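Local coordinates for protein ribose 5-phosphate isomerase RpiB (Thermoanaerobacter tengcongensis, PDB 4EGS) that probably removes phosphate from tyrosine residues through its N-terminal low molecular weight phosphatase domain, the part present here, joined in the full protein to an RpiB-like sugar isomerase part, at residues A[45-50]-A[79-85]; A[68-72]-A[100-105]. One frame throughout, in Å; residues are numbered along the deposited sequence.

Interaction 1 of 2, residues A[45-50]-A[79-85]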
# COMPACT_ATOMS: atom_id res chain seq x y z
N THR A 45 21.64 1.52 -13.73
CA THR A 45 22.95 1.62 -13.11
C THR A 45 23.00 2.73 -12.05
O THR A 45 23.63 2.58 -11.01
CB THR A 45 24.07 1.83 -14.18
OG1 THR A 45 24.55 0.55 -14.62
CG2 THR A 45 25.24 2.62 -13.62
N CYS A 46 22.30 3.83 -12.31
CA CYS A 46 22.36 4.98 -11.42
C CYS A 46 21.10 5.21 -10.59
O CYS A 46 21.07 4.86 -9.41
CB CYS A 46 22.74 6.24 -12.21
SG CYS A 46 24.40 6.18 -12.93
N ARG A 47 20.06 5.80 -11.19
CA ARG A 47 18.88 6.22 -10.43
C ARG A 47 18.05 5.06 -9.88
O ARG A 47 17.74 5.02 -8.69
CB ARG A 47 17.97 7.11 -11.27
CG ARG A 47 18.68 8.02 -12.26
CD ARG A 47 18.05 7.83 -13.63
NE ARG A 47 18.00 9.06 -14.41
CZ ARG A 47 17.86 9.08 -15.73
NH1 ARG A 47 17.78 7.95 -16.41
NH2 ARG A 47 17.81 10.24 -16.37
N SER A 48 17.68 4.13 -10.76
CA SER A 48 16.86 2.98 -10.36
C SER A 48 17.46 2.14 -9.22
O SER A 48 16.74 1.77 -8.30
CB SER A 48 16.51 2.10 -11.56
OG SER A 48 15.44 2.66 -12.31
N PRO A 49 18.78 1.84 -9.27
CA PRO A 49 19.34 1.15 -8.11
C PRO A 49 19.29 2.02 -6.86
O PRO A 49 19.09 1.50 -5.76
CB PRO A 49 20.80 0.91 -8.51
CG PRO A 49 20.78 0.90 -10.00
CD PRO A 49 19.75 1.92 -10.38
N MET A 50 19.45 3.33 -7.03
CA MET A 50 19.38 4.27 -5.91
C MET A 50 17.96 4.40 -5.39
O MET A 50 17.73 4.32 -4.18
CB MET A 50 19.92 5.64 -6.33
CG MET A 50 21.44 5.71 -6.45
SD MET A 50 22.03 7.21 -7.27
CE MET A 50 21.67 8.45 -6.03
N PHE A 79 26.18 -5.51 -15.06
CA PHE A 79 26.83 -4.30 -14.58
C PHE A 79 26.35 -3.91 -13.19
O PHE A 79 25.15 -3.92 -12.92
CB PHE A 79 26.59 -3.14 -15.56
CG PHE A 79 27.44 -3.21 -16.80
CD1 PHE A 79 27.27 -4.24 -17.71
CD2 PHE A 79 28.39 -2.24 -17.06
CE1 PHE A 79 28.04 -4.30 -18.85
CE2 PHE A 79 29.16 -2.30 -18.20
CZ PHE A 79 28.99 -3.33 -19.10
N PRO A 80 27.28 -3.56 -12.30
CA PRO A 80 26.91 -3.10 -10.96
C PRO A 80 26.36 -1.69 -11.02
O PRO A 80 26.42 -1.06 -12.08
CB PRO A 80 28.25 -3.10 -10.22
CG PRO A 80 29.25 -2.83 -11.29
CD PRO A 80 28.74 -3.56 -12.50
N ALA A 81 25.81 -1.20 -9.91
CA ALA A 81 25.45 0.20 -9.81
C ALA A 81 26.74 1.00 -9.84
O ALA A 81 27.78 0.51 -9.40
CB ALA A 81 24.67 0.46 -8.54
N SER A 82 26.68 2.23 -10.35
CA SER A 82 27.87 3.07 -10.44
C SER A 82 28.49 3.28 -9.06
O SER A 82 27.79 3.34 -8.06
CB SER A 82 27.55 4.41 -11.10
OG SER A 82 26.60 5.14 -10.35
N SER A 83 29.82 3.38 -9.03
CA SER A 83 30.55 3.51 -7.78
C SER A 83 30.19 4.79 -7.05
O SER A 83 30.22 4.84 -5.82
CB SER A 83 32.06 3.44 -8.03
OG SER A 83 32.47 4.45 -8.93
N GLU A 84 29.85 5.83 -7.80
CA GLU A 84 29.40 7.09 -7.20
C GLU A 84 28.07 6.89 -6.49
O GLU A 84 27.89 7.32 -5.35
CB GLU A 84 29.27 8.19 -8.25
CG GLU A 84 30.59 8.79 -8.71
CD GLU A 84 31.23 8.02 -9.84
OE1 GLU A 84 32.34 8.39 -10.26
OE2 GLU A 84 30.61 7.05 -10.33
N ALA A 85 27.13 6.23 -7.17
CA ALA A 85 25.83 5.92 -6.60
C ALA A 85 26.00 5.05 -5.36
O ALA A 85 25.31 5.24 -4.35
CB ALA A 85 24.96 5.21 -7.62

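Interaction 2 of 2, residues A[68-72]-A[100-105]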
# COMPACT_ATOMS: atom_id res chain seq x y z
N ALA A 68 11.04 -2.99 -3.42
CA ALA A 68 11.44 -2.29 -4.63
C ALA A 68 12.32 -3.16 -5.52
O ALA A 68 13.17 -3.91 -5.03
CB ALA A 68 12.15 -1.00 -4.29
N LYS A 69 12.12 -3.04 -6.83
CA LYS A 69 12.99 -3.69 -7.80
C LYS A 69 13.32 -2.71 -8.92
O LYS A 69 12.63 -1.70 -9.10
CB LYS A 69 12.33 -4.96 -8.36
CG LYS A 69 13.19 -6.22 -8.23
CD LYS A 69 14.35 -6.24 -9.23
CE LYS A 69 15.67 -5.82 -8.59
NZ LYS A 69 16.74 -5.62 -9.60
N SER A 70 14.38 -2.99 -9.66
CA SER A 70 14.86 -2.09 -10.70
C SER A 70 15.01 -2.78 -12.05
O SER A 70 15.09 -4.00 -12.12
CB SER A 70 16.20 -1.47 -10.29
OG SER A 70 16.06 -0.67 -9.13
N ALA A 71 15.06 -1.97 -13.10
CA ALA A 71 15.28 -2.45 -14.46
C ALA A 71 15.60 -1.28 -15.38
O ALA A 71 15.30 -0.13 -15.07
CB ALA A 71 14.05 -3.21 -14.96
N GLY A 72 16.22 -1.58 -16.52
CA GLY A 72 16.53 -0.56 -17.50
C GLY A 72 15.88 -0.86 -18.84
O GLY A 72 15.70 -2.03 -19.20
N HIS A 100 23.81 -4.93 -6.21
CA HIS A 100 22.96 -4.71 -7.38
C HIS A 100 23.69 -5.03 -8.67
O HIS A 100 24.90 -4.82 -8.79
CB HIS A 100 22.43 -3.27 -7.42
CG HIS A 100 21.60 -2.97 -8.63
ND1 HIS A 100 20.25 -3.22 -8.69
CD2 HIS A 100 21.94 -2.45 -9.83
CE1 HIS A 100 19.79 -2.86 -9.88
NE2 HIS A 100 20.80 -2.39 -10.59
N ARG A 101 22.95 -5.55 -9.64
CA ARG A 101 23.48 -5.83 -10.96
C ARG A 101 22.47 -5.37 -12.00
O ARG A 101 21.26 -5.58 -11.84
CB ARG A 101 23.77 -7.33 -11.12
CG ARG A 101 25.18 -7.65 -11.60
CD ARG A 101 26.07 -8.15 -10.47
NE ARG A 101 26.30 -7.13 -9.45
CZ ARG A 101 27.03 -7.33 -8.35
NH1 ARG A 101 27.59 -8.52 -8.14
NH2 ARG A 101 27.19 -6.35 -7.48
N ALA A 102 22.95 -4.74 -13.06
CA ALA A 102 22.07 -4.19 -14.09
C ALA A 102 21.25 -5.28 -14.78
O ALA A 102 21.80 -6.29 -15.23
CB ALA A 102 22.87 -3.39 -15.11
N LYS A 103 19.94 -5.07 -14.86
CA LYS A 103 19.06 -6.00 -15.54
C LYS A 103 18.24 -5.27 -16.59
O LYS A 103 17.67 -4.21 -16.32
CB LYS A 103 18.10 -6.65 -14.53
CG LYS A 103 18.73 -7.02 -13.20
CD LYS A 103 19.49 -8.33 -13.26
CE LYS A 103 20.01 -8.70 -11.88
NZ LYS A 103 20.64 -10.05 -11.86
N SER A 104 18.18 -5.83 -17.80
CA SER A 104 17.33 -5.28 -18.85
C SER A 104 15.90 -5.75 -18.64
O SER A 104 15.66 -6.91 -18.29
CB SER A 104 17.84 -5.69 -20.24
OG SER A 104 17.06 -5.11 -21.26
N LEU A 105 14.95 -4.84 -18.83
CA LEU A 105 13.55 -5.12 -18.54
C LEU A 105 12.95 -6.18 -19.48
O LEU A 105 13.15 -6.13 -20.70
CB LEU A 105 12.73 -3.82 -18.58
CG LEU A 105 11.33 -3.85 -17.96
CD1 LEU A 105 11.09 -2.58 -17.16
CD2 LEU A 105 10.27 -4.01 -19.03

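Interaction 1 of 2, residues A[45-50]-A[79-85]
Thr45 lies along the backbone of Ala81 and Ser82, its methyl CG2 resting 3.9 Å from Ser82 CB. That branch stands anti to the backbone N of Thr45 and beside its carbonyl carbon, on the flank where Ser82 arrives. Its carbonyl oxygen takes the hydrogen bond across the contact, Ser82 N to Thr45 O at 3.1 Å; the donor sits well above the carbonyl plane, and Ala81 CA adds a CA-H...O contact to the same oxygen. Thr45, Cys46 and Arg47 belong to the phosphate-binding loop of the low molecular weight phosphatase domain, where it runs into helix 47-61, and here they line a pocket holding bicarbonate. Next to Cys46 lies Ser82, the N-cap of helix 83-93: its OG receives a weak capping bond from Ala85 N (3.4 Å) and lies 3.5 Å from Cys46 SG. Further along, Pro49 meets Ala81 ring carbon to methyl, CB to CB at 3.9 Å. Met50, bent at its last torsion (chi3 70°), lays SD beside the methyl of Ala85, with SD 3.6 Å from Ala85 CB. Beyond the thioether, Val88 and Leu89 of helix 83-93 and Thr165 and Ala166 of helix 159-179 also touch Met50.

Interaction 2 of 2, residues A[68-72]-A[100-105]
With CG trans to its backbone N (chi1 177°), the His100 side chain reaches from the loop toward strand 67-72, and its ring carbon CE1 comes 3.9 Å from Ser70 CB. The chi1 of Ser70 (-64°) sets OG beside its own backbone N and turns it to Glu52 OE2 and Ser48 O on helix 47-61, with both of which it is hydrogen-bonded, while CB meets the imidazole obliquely. Bends at chi2 and chi3 swing the Lys69 chain out from the strand toward the loop: NZ lies 4.1 Å from His100 CE1 and makes a weak bond to Ser70 O. At NE2 the ring is hydrogen-bonded to Asn44 O, which restrains its rotation. Lys69 NZ, 4.3 Å from His100 ND1, would probably disfavour a second proton on the ring. At the strand's end the contact passes to the backbone. Gly72 N gives a hydrogen bond to Lys103 O at 3.0 Å, and Leu105 N returns one to Gly72 O at 2.9 Å; together they form a single beta bridge between Gly72 and Ser104. Beside it, Leu105 CD1 packs 3.7 Å from Ala71 CB, and Val40 of strand 36-41 and Tyr131 also touch this leucine. Within its own chain, strand 67-72 is an outer strand of the four-stranded parallel sheet, order 2-1-3-4, and the loop before helix 108-112 crosses its C-terminal end, the end at which Rossmann-like alpha/beta folds such as the low molecular weight phosphatases carry their active site.

Both contacts are partly buried and their centres lie 10 Å apart, yet they differ in chemistry. Interaction 1 joins the N-terminal ends of helices 47-61 and 83-93 beside the bicarbonate pocket through small apolar groups, sulfur atoms and one backbone bond. Interaction 2 closes the end of an outer strand with two backbone bonds; beside them lie a buried histidine, a partly exposed lysine and an alanine-leucine contact. The segments alternate along the chain, and the two contacts meet directly: Pro49 packs on His100, Ser48 meets Ser70, and Phe79 lies against Ala102, where the backbone pair is implausibly short and its geometry doubtful.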